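Local coordinates for protein LysR family transcriptional regulator (Vibrio vulnificus, PDB 5B7H) that probably regulates transcription as a DNA-binding, peroxide-responsive LysR-type factor of the OxyR group, represented here by its C-terminal regulatory domain, at residues C22-I26 with Y191-G195; L61-D67 with L196-P200; D88-I94 with T162-M168; V153-A157 with L174-L180. The protein carries 1 engineered substitution. One frame throughout, in Å; residues are numbered along the deposited sequence.

In the fold
Following the chain from the N terminus, C22-I26 follows strand 16-22 and meets Y191-G195, so interaction 1 closes a loop of 164 residues. L61-D67, at the end of helix 54-62, waits for L196-P200 on the same strand 180-198, and interactions 1 and 2 therefore cross. Both of these long loops enclose interactions 3 and 4, which cross each other: D88-I94 pairs with T162-M168, while V153-A157 packs on L174-L180. Interaction 2 ties together the far end of one lobe, interactions 3 and 4 build the other, and interaction 1 lies between them near the centre of the chain, joined to interaction 3 by the R192-D88 salt bridge.

Interaction 1. Residues C22-I26 with Y191-G195. With SO4 (sulfate ion), chain C.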
loop_
_atom_site.group_PDB
_atom_site.type_symbol
_atom_site.label_atom_id
_atom_site.label_comp_id
_atom_site.label_asym_id
_atom_site.label_seq_id
_atom_site.Cartn_x
_atom_site.Cartn_y
_atom_site.Cartn_z
ATOM N N CYS A 22 -3.110 8.977 -8.266
ATOM C CA CYS A 22 -4.123 8.610 -7.296
ATOM C C CYS A 22 -3.505 8.480 -5.910
ATOM O O CYS A 22 -2.330 8.122 -5.787
ATOM C CB CYS A 22 -4.728 7.273 -7.743
ATOM S SG CYS A 22 -6.207 6.735 -6.799
ATOM N N ILE A 23 -4.277 8.812 -4.876
ATOM C CA ILE A 23 -3.788 8.801 -3.486
ATOM C C ILE A 23 -3.696 7.404 -2.886
ATOM O O ILE A 23 -4.401 6.465 -3.311
ATOM C CB ILE A 23 -4.639 9.708 -2.573
ATOM C CG1 ILE A 23 -6.083 9.255 -2.571
ATOM C CG2 ILE A 23 -4.500 11.184 -3.063
ATOM C CD1 ILE A 23 -6.910 10.025 -1.505
ATOM N N PRO A 24 -2.848 7.229 -1.864
ATOM C CA PRO A 24 -2.624 5.879 -1.331
ATOM C C PRO A 24 -3.851 5.191 -0.744
ATOM O O PRO A 24 -3.849 3.962 -0.719
ATOM C CB PRO A 24 -1.556 6.099 -0.248
ATOM C CG PRO A 24 -0.843 7.315 -0.704
ATOM C CD PRO A 24 -1.916 8.209 -1.286
ATOM N N THR A 25 -4.862 5.908 -0.223
ATOM C CA THR A 25 -6.043 5.220 0.338
ATOM C C THR A 25 -7.133 4.990 -0.698
ATOM O O THR A 25 -8.251 4.577 -0.330
ATOM C CB THR A 25 -6.608 5.969 1.555
ATOM O OG1 THR A 25 -7.057 7.285 1.190
ATOM C CG2 THR A 25 -5.545 6.057 2.661
ATOM N N ILE A 26 -6.867 5.274 -1.980
ATOM C CA ILE A 26 -7.761 4.904 -3.069
ATOM C C ILE A 26 -7.077 3.935 -4.021
ATOM O O ILE A 26 -7.668 2.923 -4.413
ATOM C CB ILE A 26 -8.265 6.150 -3.846
ATOM C CG1 ILE A 26 -9.073 7.086 -2.933
ATOM C CG2 ILE A 26 -9.092 5.694 -5.058
ATOM C CD1 ILE A 26 -9.478 8.379 -3.667
ATOM N N TYR A 191 -18.994 9.782 4.988
ATOM C CA TYR A 191 -18.397 9.309 3.743
ATOM C C TYR A 191 -17.411 10.363 3.276
ATOM O O TYR A 191 -17.391 11.490 3.786
ATOM C CB TYR A 191 -19.505 9.083 2.700
ATOM C CG TYR A 191 -20.232 10.368 2.272
ATOM C CD1 TYR A 191 -21.421 10.736 2.891
ATOM C CD2 TYR A 191 -19.722 11.214 1.283
ATOM C CE1 TYR A 191 -22.072 11.911 2.526
ATOM C CE2 TYR A 191 -20.383 12.411 0.903
ATOM C CZ TYR A 191 -21.554 12.732 1.537
ATOM O OH TYR A 191 -22.211 13.895 1.170
ATOM N N ARG A 192 -16.639 10.009 2.236
ATOM C CA ARG A 192 -15.794 10.967 1.515
ATOM C C ARG A 192 -16.229 10.978 0.051
ATOM O O ARG A 192 -16.601 9.946 -0.517
ATOM C CB ARG A 192 -14.264 10.681 1.630
ATOM C CG ARG A 192 -13.900 9.278 1.135
ATOM C CD ARG A 192 -12.407 9.070 1.277
ATOM N NE ARG A 192 -12.102 7.733 0.806
ATOM C CZ ARG A 192 -10.867 7.268 0.609
ATOM N NH1 ARG A 192 -9.804 8.033 0.837
ATOM N NH2 ARG A 192 -10.689 6.030 0.159
ATOM N N ASP A 193 -16.216 12.153 -0.567
ATOM C CA ASP A 193 -16.401 12.255 -2.011
ATOM C C ASP A 193 -15.134 11.805 -2.730
ATOM O O ASP A 193 -14.011 12.008 -2.259
ATOM C CB ASP A 193 -16.660 13.705 -2.414
ATOM C CG ASP A 193 -18.073 14.161 -2.188
ATOM O OD1 ASP A 193 -19.045 13.352 -2.190
ATOM O OD2 ASP A 193 -18.249 15.409 -2.029
ATOM N N ILE A 194 -15.312 11.166 -3.877
ATOM C CA ILE A 194 -14.218 10.798 -4.747
ATOM C C ILE A 194 -14.397 11.616 -6.019
ATOM O O ILE A 194 -15.514 11.715 -6.556
ATOM C CB ILE A 194 -14.315 9.293 -5.082
ATOM C CG1 ILE A 194 -14.377 8.446 -3.795
ATOM C CG2 ILE A 194 -13.126 8.880 -6.020
ATOM C CD1 ILE A 194 -13.209 8.595 -2.922
ATOM N N GLY A 195 -13.298 12.163 -6.535
ATOM C CA GLY A 195 -13.447 12.932 -7.752
ATOM C C GLY A 195 -12.246 12.838 -8.662
ATOM O O GLY A 195 -11.184 12.372 -8.272
HETATM S S SO4 C . -4.247 9.464 1.745
HETATM O O1 SO4 C . -4.325 10.906 1.254
HETATM O O2 SO4 C . -4.982 9.432 3.035
HETATM O O3 SO4 C . -4.816 8.623 0.709
HETATM O O4 SO4 C . -2.854 9.123 1.940
#
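R192 sends its side chain from strand 180-198 to T25, in the loop that follows strand 16-22. At CB the chain sets off with CG between the backbone N and the carbonyl carbon (chi1 57°), then runs extended through CD to NE, while the side chain packs against F90, A72 and L125. NE is held by the D88 carboxylate in a salt bridge. Beyond CZ the two terminal nitrogens grip T25 end-on: R192 NH1 reaches T25 OG1 at 2.9 Å, and R192 NH2 reaches T25 O at 2.9 Å with an angle of 165° at the hydrogen. Both acceptors lie near the guanidinium plane, although NH2 stands well above the plane of the T25 carbonyl. I26 CG1 touches R192 NH2 obliquely at 3.6 Å, and I26 CD1 meets I194 CD1 tip to tip at 3.8 Å. T25 OG1 donates to sulfate O3 at 2.7 Å, and T25 N donates to the same oxygen; H123 ND1 and the backbone N of L125 and of the engineered S124 also bond the anion. The T25 hydroxyl thus accepts from the arginine, which probably polarises it and makes it a better donor to an anion, here a sulfate probably from the crystallisation liquor.

Interaction 2. Residues L61-D67 with L196-P200. With SO4 (sulfate ion), chain D.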
loop_
_atom_site.group_PDB
_atom_site.type_symbol
_atom_site.label_atom_id
_atom_site.label_comp_id
_atom_site.label_asym_id
_atom_site.label_seq_id
_atom_site.Cartn_x
_atom_site.Cartn_y
_atom_site.Cartn_z
ATOM N N LEU A 61 0.330 17.495 -11.406
ATOM C CA LEU A 61 -0.704 17.867 -12.347
ATOM C C LEU A 61 -0.476 19.275 -12.887
ATOM O O LEU A 61 -0.595 19.497 -14.101
ATOM C CB LEU A 61 -2.068 17.792 -11.645
ATOM C CG LEU A 61 -3.273 18.128 -12.543
ATOM C CD1 LEU A 61 -3.458 17.122 -13.709
ATOM C CD2 LEU A 61 -4.550 18.325 -11.670
ATOM N N ARG A 62 -0.181 20.235 -11.996
ATOM C CA ARG A 62 0.087 21.609 -12.432
ATOM C C ARG A 62 1.205 21.617 -13.451
ATOM O O ARG A 62 1.130 22.321 -14.484
ATOM C CB ARG A 62 0.533 22.410 -11.212
ATOM C CG ARG A 62 -0.647 22.907 -10.390
ATOM C CD ARG A 62 -0.281 24.055 -9.413
ATOM N NE ARG A 62 0.876 23.812 -8.557
ATOM C CZ ARG A 62 0.865 23.110 -7.413
ATOM N NH1 ARG A 62 -0.258 22.570 -6.933
ATOM N NH2 ARG A 62 1.993 22.967 -6.735
ATOM N N HIS A 63 2.246 20.823 -13.176
ATOM C CA HIS A 63 3.462 20.813 -13.993
ATOM C C HIS A 63 3.312 19.969 -15.261
ATOM O O HIS A 63 4.282 19.790 -15.999
ATOM C CB HIS A 63 4.615 20.286 -13.144
ATOM C CG HIS A 63 5.088 21.258 -12.093
ATOM N ND1 HIS A 63 6.252 21.072 -11.386
ATOM C CD2 HIS A 63 4.568 22.424 -11.643
ATOM C CE1 HIS A 63 6.441 22.085 -10.556
ATOM N NE2 HIS A 63 5.436 22.927 -10.697
ATOM N N GLY A 64 2.132 19.402 -15.516
ATOM C CA GLY A 64 1.906 18.663 -16.733
ATOM C C GLY A 64 2.598 17.326 -16.769
ATOM O O GLY A 64 2.709 16.719 -17.841
ATOM N N GLU A 65 3.001 16.805 -15.601
ATOM C CA GLU A 65 3.604 15.485 -15.480
ATOM C C GLU A 65 2.567 14.384 -15.299
ATOM O O GLU A 65 2.921 13.198 -15.408
ATOM C CB GLU A 65 4.550 15.464 -14.289
ATOM C CG GLU A 65 5.729 16.377 -14.588
ATOM C CD GLU A 65 6.571 16.751 -13.388
ATOM O OE1 GLU A 65 6.179 16.429 -12.233
ATOM O OE2 GLU A 65 7.641 17.377 -13.631
ATOM N N LEU A 66 1.327 14.740 -14.959
ATOM C CA LEU A 66 0.202 13.825 -14.986
ATOM C C LEU A 66 -0.909 14.520 -15.753
ATOM O O LEU A 66 -0.939 15.747 -15.832
ATOM C CB LEU A 66 -0.290 13.509 -13.566
ATOM C CG LEU A 66 0.787 12.853 -12.691
ATOM C CD1 LEU A 66 0.312 12.760 -11.207
ATOM C CD2 LEU A 66 1.071 11.441 -13.222
ATOM N N ASP A 67 -1.820 13.726 -16.332
ATOM C CA ASP A 67 -2.990 14.246 -17.050
ATOM C C ASP A 67 -4.201 14.425 -16.150
ATOM O O ASP A 67 -4.974 15.340 -16.364
ATOM C CB ASP A 67 -3.426 13.265 -18.155
ATOM C CG ASP A 67 -2.414 13.145 -19.257
ATOM O OD1 ASP A 67 -2.142 14.192 -19.892
ATOM O OD2 ASP A 67 -1.872 12.043 -19.512
ATOM N N LEU A 196 -12.456 13.289 -9.895
ATOM C CA LEU A 196 -11.396 13.423 -10.885
ATOM C C LEU A 196 -11.019 14.901 -10.961
ATOM O O LEU A 196 -11.883 15.781 -10.878
ATOM C CB LEU A 196 -11.798 12.950 -12.288
ATOM C CG LEU A 196 -11.561 11.434 -12.497
ATOM C CD1 LEU A 196 -12.474 10.562 -11.551
ATOM C CD2 LEU A 196 -11.760 11.088 -14.013
ATOM N N VAL A 197 -9.741 15.172 -11.165
ATOM C CA VAL A 197 -9.214 16.545 -11.184
ATOM C C VAL A 197 -8.243 16.677 -12.346
ATOM O O VAL A 197 -7.360 15.827 -12.517
ATOM C CB VAL A 197 -8.476 16.866 -9.873
ATOM C CG1 VAL A 197 -7.961 18.333 -9.854
ATOM C CG2 VAL A 197 -9.447 16.681 -8.679
ATOM N N TRP A 198 -8.328 17.784 -13.097
ATOM C CA TRP A 198 -7.477 17.965 -14.279
ATOM C C TRP A 198 -7.278 19.452 -14.549
ATOM O O TRP A 198 -7.888 20.299 -13.905
ATOM C CB TRP A 198 -8.015 17.279 -15.534
ATOM C CG TRP A 198 -9.357 17.761 -16.024
ATOM C CD1 TRP A 198 -9.583 18.731 -16.973
ATOM C CD2 TRP A 198 -10.645 17.231 -15.659
ATOM N NE1 TRP A 198 -10.965 18.838 -17.233
ATOM C CE2 TRP A 198 -11.619 17.929 -16.421
ATOM C CE3 TRP A 198 -11.068 16.257 -14.746
ATOM C CZ2 TRP A 198 -13.008 17.669 -16.297
ATOM C CZ3 TRP A 198 -12.466 15.993 -14.635
ATOM C CH2 TRP A 198 -13.404 16.701 -15.426
ATOM N N ARG A 199 -6.439 19.769 -15.540
ATOM C CA ARG A 199 -6.145 21.187 -15.841
ATOM C C ARG A 199 -7.197 21.752 -16.771
ATOM O O ARG A 199 -7.543 21.116 -17.774
ATOM C CB ARG A 199 -4.816 21.316 -16.541
ATOM C CG ARG A 199 -3.634 20.882 -15.654
ATOM C CD ARG A 199 -2.294 21.163 -16.343
ATOM N NE ARG A 199 -2.135 20.435 -17.592
ATOM C CZ ARG A 199 -1.816 19.134 -17.642
ATOM N NH1 ARG A 199 -1.603 18.432 -16.516
ATOM N NH2 ARG A 199 -1.741 18.537 -18.830
ATOM N N PRO A 200 -7.709 22.956 -16.498
ATOM C CA PRO A 200 -8.691 23.561 -17.428
ATOM C C PRO A 200 -8.172 23.722 -18.836
ATOM O O PRO A 200 -8.978 23.735 -19.782
ATOM C CB PRO A 200 -8.926 24.959 -16.834
ATOM C CG PRO A 200 -8.497 24.892 -15.403
ATOM C CD PRO A 200 -7.450 23.765 -15.283
HETATM S S SO4 D . -2.427 18.799 -22.572
HETATM O O1 SO4 D . -3.660 18.998 -23.339
HETATM O O2 SO4 D . -2.332 19.806 -21.498
HETATM O O3 SO4 D . -1.272 18.834 -23.461
HETATM O O4 SO4 D . -2.468 17.442 -22.037
HETATM O O HOH W 1 -0.397 16.120 -19.080
HETATM O O HOH W 2 -4.947 17.951 -17.287
#
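The Schellman motif that ends helix 54-62 at G64 receives the guanidinium of R199, which follows directly on strand 180-198 of the central sheet. R199 NH1 bridges the turn: it donates to L61 O at 2.8 Å, on a lone pair in the carbonyl plane, and to L66 O at 2.8 Å, almost in line with that carbonyl and exactly in the guanidinium plane. L61 O also accepts from G64 N, so the arginine shares an oxygen with the helix cap. CD of R199 lies beside L61 O, and the bend at chi3 (-61°) then turns NE and the guanidinium back toward the loop. G64 CA sits 3.5 Å above one face of the R199 guanidinium, and water 2 lies over the centre of the opposite face while linking R199 N to D67 O. L61 also brings CD1 to within 3.6 Å of R199 NH1 and CD2 to within 3.9 Å of V197 CG1; L61 and V197 cross at about a right angle, and W198 CB rests on D67 O. D67 is itself fixed by OD2 accepting from K19 N, and its OD1 lies 4.5 Å from R199 NH2, too far for a salt bridge. Water 1 occupies the gap between them and accepts from R199 NH2 at 2.8 Å. The other hydrogen bond of NH2 runs nearly straight, 170° at the hydrogen, to sulfate O2.

Interaction 3. Residues D88-I94 with T162-M168; sequences DPFKMVI and TTFIPQM
The F164 ring is met obliquely by M92: the two side chains lie side by side and point the same way, with M92 CG 3.7 Å from F164 CD2 and M92 SD 4.8 Å from the ring centroid, a Met-aromatic contact. The F90 ring has I165 O near its plane at one edge, while L125, H128 and A129 of helix 124-132 pack on it. M92 and F164 form one antiparallel non-hydrogen-bonded pair and F90 and P166 another. On the other side of the sheet V93 CG2 packs against I165 CG1 at 3.6 Å. K91 and I165 exchange backbone bonds in both directions. V93 N donates to T163 O, and T162 OG1 closes that end by donating to V93 O at 2.8 Å from above the carbonyl plane. At the other end P166 is the N-cap of helix 167-171, and Q167 N donates to P89 O at 2.8 Å. D88, whose CG lies opposite its backbone N (chi1 -177°), accepts from M168 N at 2.9 Å on the syn lone pair of OD1. K91 bends at chi2 and chi4 to bring NZ within 2.9 Å of Q167 OE1; Q167 NE2 is held by D171. Strand 81-95, a long strand reaching both lobes, pairs antiparallel with strand 163-166, which leads directly into helix 167-171, consistent with the second lobe of the type 2 periplasmic-binding-protein fold of LysR regulatory domains.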
loop_
_atom_site.group_PDB
_atom_site.type_symbol
_atom_site.label_atom_id
_atom_site.label_comp_id
_atom_site.label_asym_id
_atom_site.label_seq_id
_atom_site.Cartn_x
_atom_site.Cartn_y
_atom_site.Cartn_z
ATOM N N ASP A 88 -17.714 7.367 -0.877
ATOM C CA ASP A 88 -17.084 6.178 -0.313
ATOM C C ASP A 88 -17.347 6.248 1.187
ATOM O O ASP A 88 -16.784 7.108 1.872
ATOM C CB ASP A 88 -15.585 6.269 -0.653
ATOM C CG ASP A 88 -14.732 5.058 -0.202
ATOM O OD1 ASP A 88 -15.231 3.905 -0.097
ATOM O OD2 ASP A 88 -13.512 5.325 -0.004
ATOM N N PRO A 89 -18.228 5.423 1.717
ATOM C CA PRO A 89 -18.560 5.487 3.143
ATOM C C PRO A 89 -17.373 5.186 4.044
ATOM O O PRO A 89 -16.462 4.451 3.666
ATOM C CB PRO A 89 -19.629 4.399 3.309
ATOM C CG PRO A 89 -20.205 4.260 1.975
ATOM C CD PRO A 89 -19.071 4.476 0.988
ATOM N N PHE A 90 -17.437 5.702 5.281
ATOM C CA PHE A 90 -16.471 5.367 6.322
ATOM C C PHE A 90 -17.082 4.348 7.273
ATOM O O PHE A 90 -18.291 4.392 7.578
ATOM C CB PHE A 90 -16.110 6.603 7.146
ATOM C CG PHE A 90 -15.184 7.554 6.444
ATOM C CD1 PHE A 90 -15.545 8.840 6.193
ATOM C CD2 PHE A 90 -13.932 7.134 6.038
ATOM C CE1 PHE A 90 -14.672 9.722 5.533
ATOM C CE2 PHE A 90 -13.070 8.028 5.382
ATOM C CZ PHE A 90 -13.451 9.317 5.148
ATOM N N LYS A 91 -16.247 3.442 7.748
ATOM C CA LYS A 91 -16.617 2.577 8.856
ATOM C C LYS A 91 -15.540 2.698 9.919
ATOM O O LYS A 91 -14.472 3.263 9.697
ATOM C CB LYS A 91 -16.660 1.124 8.396
ATOM C CG LYS A 91 -17.744 0.846 7.334
ATOM C CD LYS A 91 -19.100 0.950 7.970
ATOM C CE LYS A 91 -20.115 0.199 7.118
ATOM N NZ LYS A 91 -20.358 0.955 5.908
ATOM N N MET A 92 -15.840 2.207 11.107
ATOM C CA MET A 92 -14.795 2.011 12.104
ATOM C C MET A 92 -14.482 0.525 12.206
ATOM O O MET A 92 -15.295 -0.340 11.866
ATOM C CB MET A 92 -15.235 2.585 13.463
ATOM C CG MET A 92 -15.532 4.076 13.364
ATOM S SD MET A 92 -15.792 4.860 14.964
ATOM C CE MET A 92 -14.105 4.741 15.607
ATOM N N VAL A 93 -13.292 0.210 12.694
ATOM C CA VAL A 93 -12.917 -1.183 12.870
ATOM C C VAL A 93 -12.298 -1.347 14.251
ATOM O O VAL A 93 -11.633 -0.447 14.767
ATOM C CB VAL A 93 -11.924 -1.725 11.799
ATOM C CG1 VAL A 93 -12.570 -1.942 10.460
ATOM C CG2 VAL A 93 -10.703 -0.778 11.676
ATOM N N ILE A 94 -12.517 -2.505 14.847
ATOM C CA ILE A 94 -11.868 -2.908 16.093
ATOM C C ILE A 94 -11.528 -4.390 15.989
ATOM O O ILE A 94 -12.097 -5.137 15.191
ATOM C CB ILE A 94 -12.762 -2.682 17.335
ATOM C CG1 ILE A 94 -14.013 -3.571 17.283
ATOM C CG2 ILE A 94 -13.144 -1.236 17.434
ATOM C CD1 ILE A 94 -14.975 -3.376 18.503
ATOM N N THR A 162 -8.867 1.730 17.800
ATOM C CA THR A 162 -9.825 1.717 16.694
ATOM C C THR A 162 -9.388 2.743 15.659
ATOM O O THR A 162 -8.510 3.574 15.914
ATOM C CB THR A 162 -11.241 2.023 17.219
ATOM O OG1 THR A 162 -12.191 1.882 16.155
ATOM C CG2 THR A 162 -11.378 3.465 17.807
ATOM N N THR A 163 -9.990 2.690 14.477
ATOM C CA THR A 163 -9.727 3.731 13.492
ATOM C C THR A 163 -10.862 3.726 12.479
ATOM O O THR A 163 -11.764 2.889 12.539
ATOM C CB THR A 163 -8.380 3.477 12.784
ATOM O OG1 THR A 163 -7.982 4.704 12.113
ATOM C CG2 THR A 163 -8.475 2.302 11.764
ATOM N N PHE A 164 -10.806 4.688 11.565
ATOM C CA PHE A 164 -11.741 4.852 10.447
ATOM C C PHE A 164 -11.128 4.279 9.187
ATOM O O PHE A 164 -9.966 4.551 8.876
ATOM C CB PHE A 164 -12.056 6.332 10.201
ATOM C CG PHE A 164 -12.489 7.089 11.449
ATOM C CD1 PHE A 164 -11.592 7.877 12.155
ATOM C CD2 PHE A 164 -13.800 7.032 11.899
ATOM C CE1 PHE A 164 -12.008 8.594 13.257
ATOM C CE2 PHE A 164 -14.222 7.731 13.029
ATOM C CZ PHE A 164 -13.311 8.501 13.717
ATOM N N ILE A 165 -11.941 3.526 8.435
ATOM C CA ILE A 165 -11.528 2.836 7.204
ATOM C C ILE A 165 -12.523 3.126 6.084
ATOM O O ILE A 165 -13.736 3.039 6.312
ATOM C CB ILE A 165 -11.471 1.304 7.414
ATOM C CG1 ILE A 165 -10.448 0.967 8.504
ATOM C CG2 ILE A 165 -11.018 0.609 6.136
ATOM C CD1 ILE A 165 -9.057 1.531 8.173
ATOM N N PRO A 166 -12.077 3.406 4.866
ATOM C CA PRO A 166 -13.031 3.586 3.770
ATOM C C PRO A 166 -13.589 2.252 3.286
ATOM O O PRO A 166 -12.909 1.213 3.270
ATOM C CB PRO A 166 -12.169 4.251 2.679
ATOM C CG PRO A 166 -10.781 3.764 2.925
ATOM C CD PRO A 166 -10.669 3.550 4.446
ATOM N N GLN A 167 -14.850 2.324 2.872
ATOM C CA GLN A 167 -15.571 1.160 2.402
ATOM C C GLN A 167 -14.852 0.475 1.267
ATOM O O GLN A 167 -14.814 -0.763 1.222
ATOM C CB GLN A 167 -16.993 1.521 1.988
ATOM C CG GLN A 167 -17.843 0.255 1.733
ATOM C CD GLN A 167 -18.040 -0.578 2.990
ATOM O OE1 GLN A 167 -18.344 -0.030 4.055
ATOM N NE2 GLN A 167 -17.899 -1.892 2.869
ATOM N N MET A 168 -14.225 1.250 0.356
ATOM C CA MET A 168 -13.590 0.550 -0.756
ATOM C C MET A 168 -12.460 -0.365 -0.297
ATOM O O MET A 168 -12.159 -1.367 -0.959
ATOM C CB MET A 168 -13.127 1.520 -1.849
ATOM C CG MET A 168 -12.084 2.518 -1.356
ATOM S SD MET A 168 -11.351 3.498 -2.727
ATOM C CE MET A 168 -12.797 4.438 -3.263
#

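Interaction 4. Residues V153-A157 with L174-L180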
loop_
_atom_site.group_PDB
_atom_site.type_symbol
_atom_site.label_atom_id
_atom_site.label_comp_id
_atom_site.label_asym_id
_atom_site.label_seq_id
_atom_site.Cartn_x
_atom_site.Cartn_y
_atom_site.Cartn_z
ATOM N N VAL A 153 -4.296 -0.481 10.072
ATOM C CA VAL A 153 -5.221 -1.574 10.335
ATOM C C VAL A 153 -4.536 -2.686 11.122
ATOM O O VAL A 153 -5.151 -3.309 12.013
ATOM C CB VAL A 153 -5.758 -2.075 8.988
ATOM C CG1 VAL A 153 -6.441 -3.460 9.187
ATOM C CG2 VAL A 153 -6.724 -1.000 8.420
ATOM N N GLN A 154 -3.247 -2.938 10.849
ATOM C CA GLN A 154 -2.526 -3.953 11.615
ATOM C C GLN A 154 -2.416 -3.570 13.090
ATOM O O GLN A 154 -2.519 -4.439 13.958
ATOM C CB GLN A 154 -1.136 -4.197 11.034
ATOM C CG GLN A 154 -1.193 -4.910 9.665
ATOM C CD GLN A 154 -0.013 -4.602 8.760
ATOM O OE1 GLN A 154 0.861 -3.777 9.100
ATOM N NE2 GLN A 154 -0.031 -5.189 7.579
ATOM N N MET A 155 -2.198 -2.294 13.405
ATOM C CA MET A 155 -2.187 -1.898 14.822
ATOM C C MET A 155 -3.549 -2.113 15.474
ATOM O O MET A 155 -3.629 -2.564 16.627
ATOM C CB MET A 155 -1.749 -0.448 15.012
ATOM C CG MET A 155 -0.270 -0.259 14.712
ATOM S SD MET A 155 0.348 1.378 15.099
ATOM C CE MET A 155 -0.344 2.354 13.762
ATOM N N VAL A 156 -4.636 -1.830 14.745
ATOM C CA VAL A 156 -5.963 -2.121 15.285
ATOM C C VAL A 156 -6.111 -3.622 15.472
ATOM O O VAL A 156 -6.652 -4.087 16.487
ATOM C CB VAL A 156 -7.037 -1.520 14.353
ATOM C CG1 VAL A 156 -8.452 -1.994 14.784
ATOM C CG2 VAL A 156 -6.972 0.020 14.405
ATOM N N ALA A 157 -5.650 -4.410 14.480
ATOM C CA ALA A 157 -5.706 -5.876 14.609
ATOM C C ALA A 157 -4.900 -6.403 15.787
ATOM O O ALA A 157 -5.201 -7.469 16.327
ATOM C CB ALA A 157 -5.292 -6.566 13.317
ATOM N N LEU A 174 -9.129 -5.715 2.601
ATOM C CA LEU A 174 -8.049 -5.248 3.470
ATOM C C LEU A 174 -8.128 -5.933 4.835
ATOM O O LEU A 174 -7.068 -6.154 5.482
ATOM C CB LEU A 174 -8.142 -3.718 3.625
ATOM C CG LEU A 174 -6.986 -3.110 4.452
ATOM C CD1 LEU A 174 -5.660 -3.227 3.702
ATOM C CD2 LEU A 174 -7.346 -1.645 4.710
ATOM N N LEU A 175 -9.353 -6.256 5.296
ATOM C CA LEU A 175 -9.476 -6.826 6.636
ATOM C C LEU A 175 -9.356 -8.341 6.659
ATOM O O LEU A 175 -9.361 -8.929 7.753
ATOM C CB LEU A 175 -10.811 -6.434 7.278
ATOM C CG LEU A 175 -11.192 -4.961 7.089
ATOM C CD1 LEU A 175 -12.489 -4.712 7.832
ATOM C CD2 LEU A 175 -10.138 -4.002 7.549
ATOM N N ASP A 176 -9.195 -8.981 5.520
ATOM C CA ASP A 176 -9.194 -10.455 5.493
ATOM C C ASP A 176 -8.129 -11.034 6.424
ATOM O O ASP A 176 -6.957 -10.581 6.481
ATOM C CB ASP A 176 -8.871 -10.952 4.095
ATOM C CG ASP A 176 -10.067 -10.905 3.161
ATOM O OD1 ASP A 176 -11.223 -10.695 3.622
ATOM O OD2 ASP A 176 -9.827 -11.100 1.937
ATOM N N ASN A 177 -8.552 -12.044 7.179
ATOM C CA ASN A 177 -7.659 -12.814 8.039
ATOM C C ASN A 177 -7.047 -11.998 9.188
ATOM O O ASN A 177 -6.137 -12.497 9.876
ATOM C CB ASN A 177 -6.585 -13.577 7.228
ATOM C CG ASN A 177 -7.190 -14.589 6.356
ATOM O OD1 ASN A 177 -8.032 -15.331 6.820
ATOM N ND2 ASN A 177 -6.765 -14.662 5.097
ATOM N N GLN A 178 -7.595 -10.828 9.497
ATOM C CA GLN A 178 -7.079 -10.034 10.618
ATOM C C GLN A 178 -8.001 -10.011 11.810
ATOM O O GLN A 178 -7.711 -9.317 12.783
ATOM C CB GLN A 178 -6.766 -8.597 10.161
ATOM C CG GLN A 178 -5.778 -8.617 8.978
ATOM C CD GLN A 178 -5.001 -7.327 8.889
ATOM O OE1 GLN A 178 -4.177 -7.067 9.749
ATOM N NE2 GLN A 178 -5.284 -6.503 7.864
ATOM N N ASN A 179 -9.107 -10.764 11.757
ATOM C CA ASN A 179 -10.037 -10.952 12.881
ATOM C C ASN A 179 -10.595 -9.625 13.415
ATOM O O ASN A 179 -10.646 -9.415 14.627
ATOM C CB ASN A 179 -9.373 -11.788 13.988
ATOM C CG ASN A 179 -10.368 -12.543 14.806
ATOM O OD1 ASN A 179 -11.546 -12.567 14.472
ATOM N ND2 ASN A 179 -9.922 -13.144 15.892
ATOM N N LEU A 180 -11.067 -8.752 12.507
ATOM C CA LEU A 180 -11.595 -7.432 12.834
ATOM C C LEU A 180 -13.113 -7.429 12.721
ATOM O O LEU A 180 -13.734 -8.306 12.093
ATOM C CB LEU A 180 -11.039 -6.369 11.881
ATOM C CG LEU A 180 -9.504 -6.310 11.969
ATOM C CD1 LEU A 180 -8.957 -5.505 10.828
ATOM C CD2 LEU A 180 -9.114 -5.707 13.293
HETATM O O HOH W 3 -7.275 -9.102 15.551
#
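V153 is the main bump of this contact: its forked end enters a hollow lined by L174, L175, Q178 and L180. V153 CG1 lies opposite the backbone N (chi1 165°) and fits among L180 CD1 at 3.6 Å, Q178 NE2 at 3.5 Å and the more distant L175 CD2. V153 CG2 leans the other way, onto L174 CD2 at 3.8 Å. One helical turn later the small A157 leaves room for the loop to come close: L180 CD2 settles 3.7 Å from A157 CA and also touches V156 CG1, while A157 CB faces Q178 O and OE1. The hollow is stiffened from within: Q178 NE2 donates to L174 O at 3.0 Å, with each partner in the plane of the other's group, and a type II turn from L175 to Q178 carries the chain around. Water 3 donates to both A157 O and Q178 O. Q154 turns its polar end the other way, NE2 donating to A27 O of the second subunit, while A157 O accepts from N39 of that subunit. Helix 149-157, backed by this loop, packs on helix 27-41 of its partner, consistent with the side-by-side dimer common among LysR-type regulatory domains.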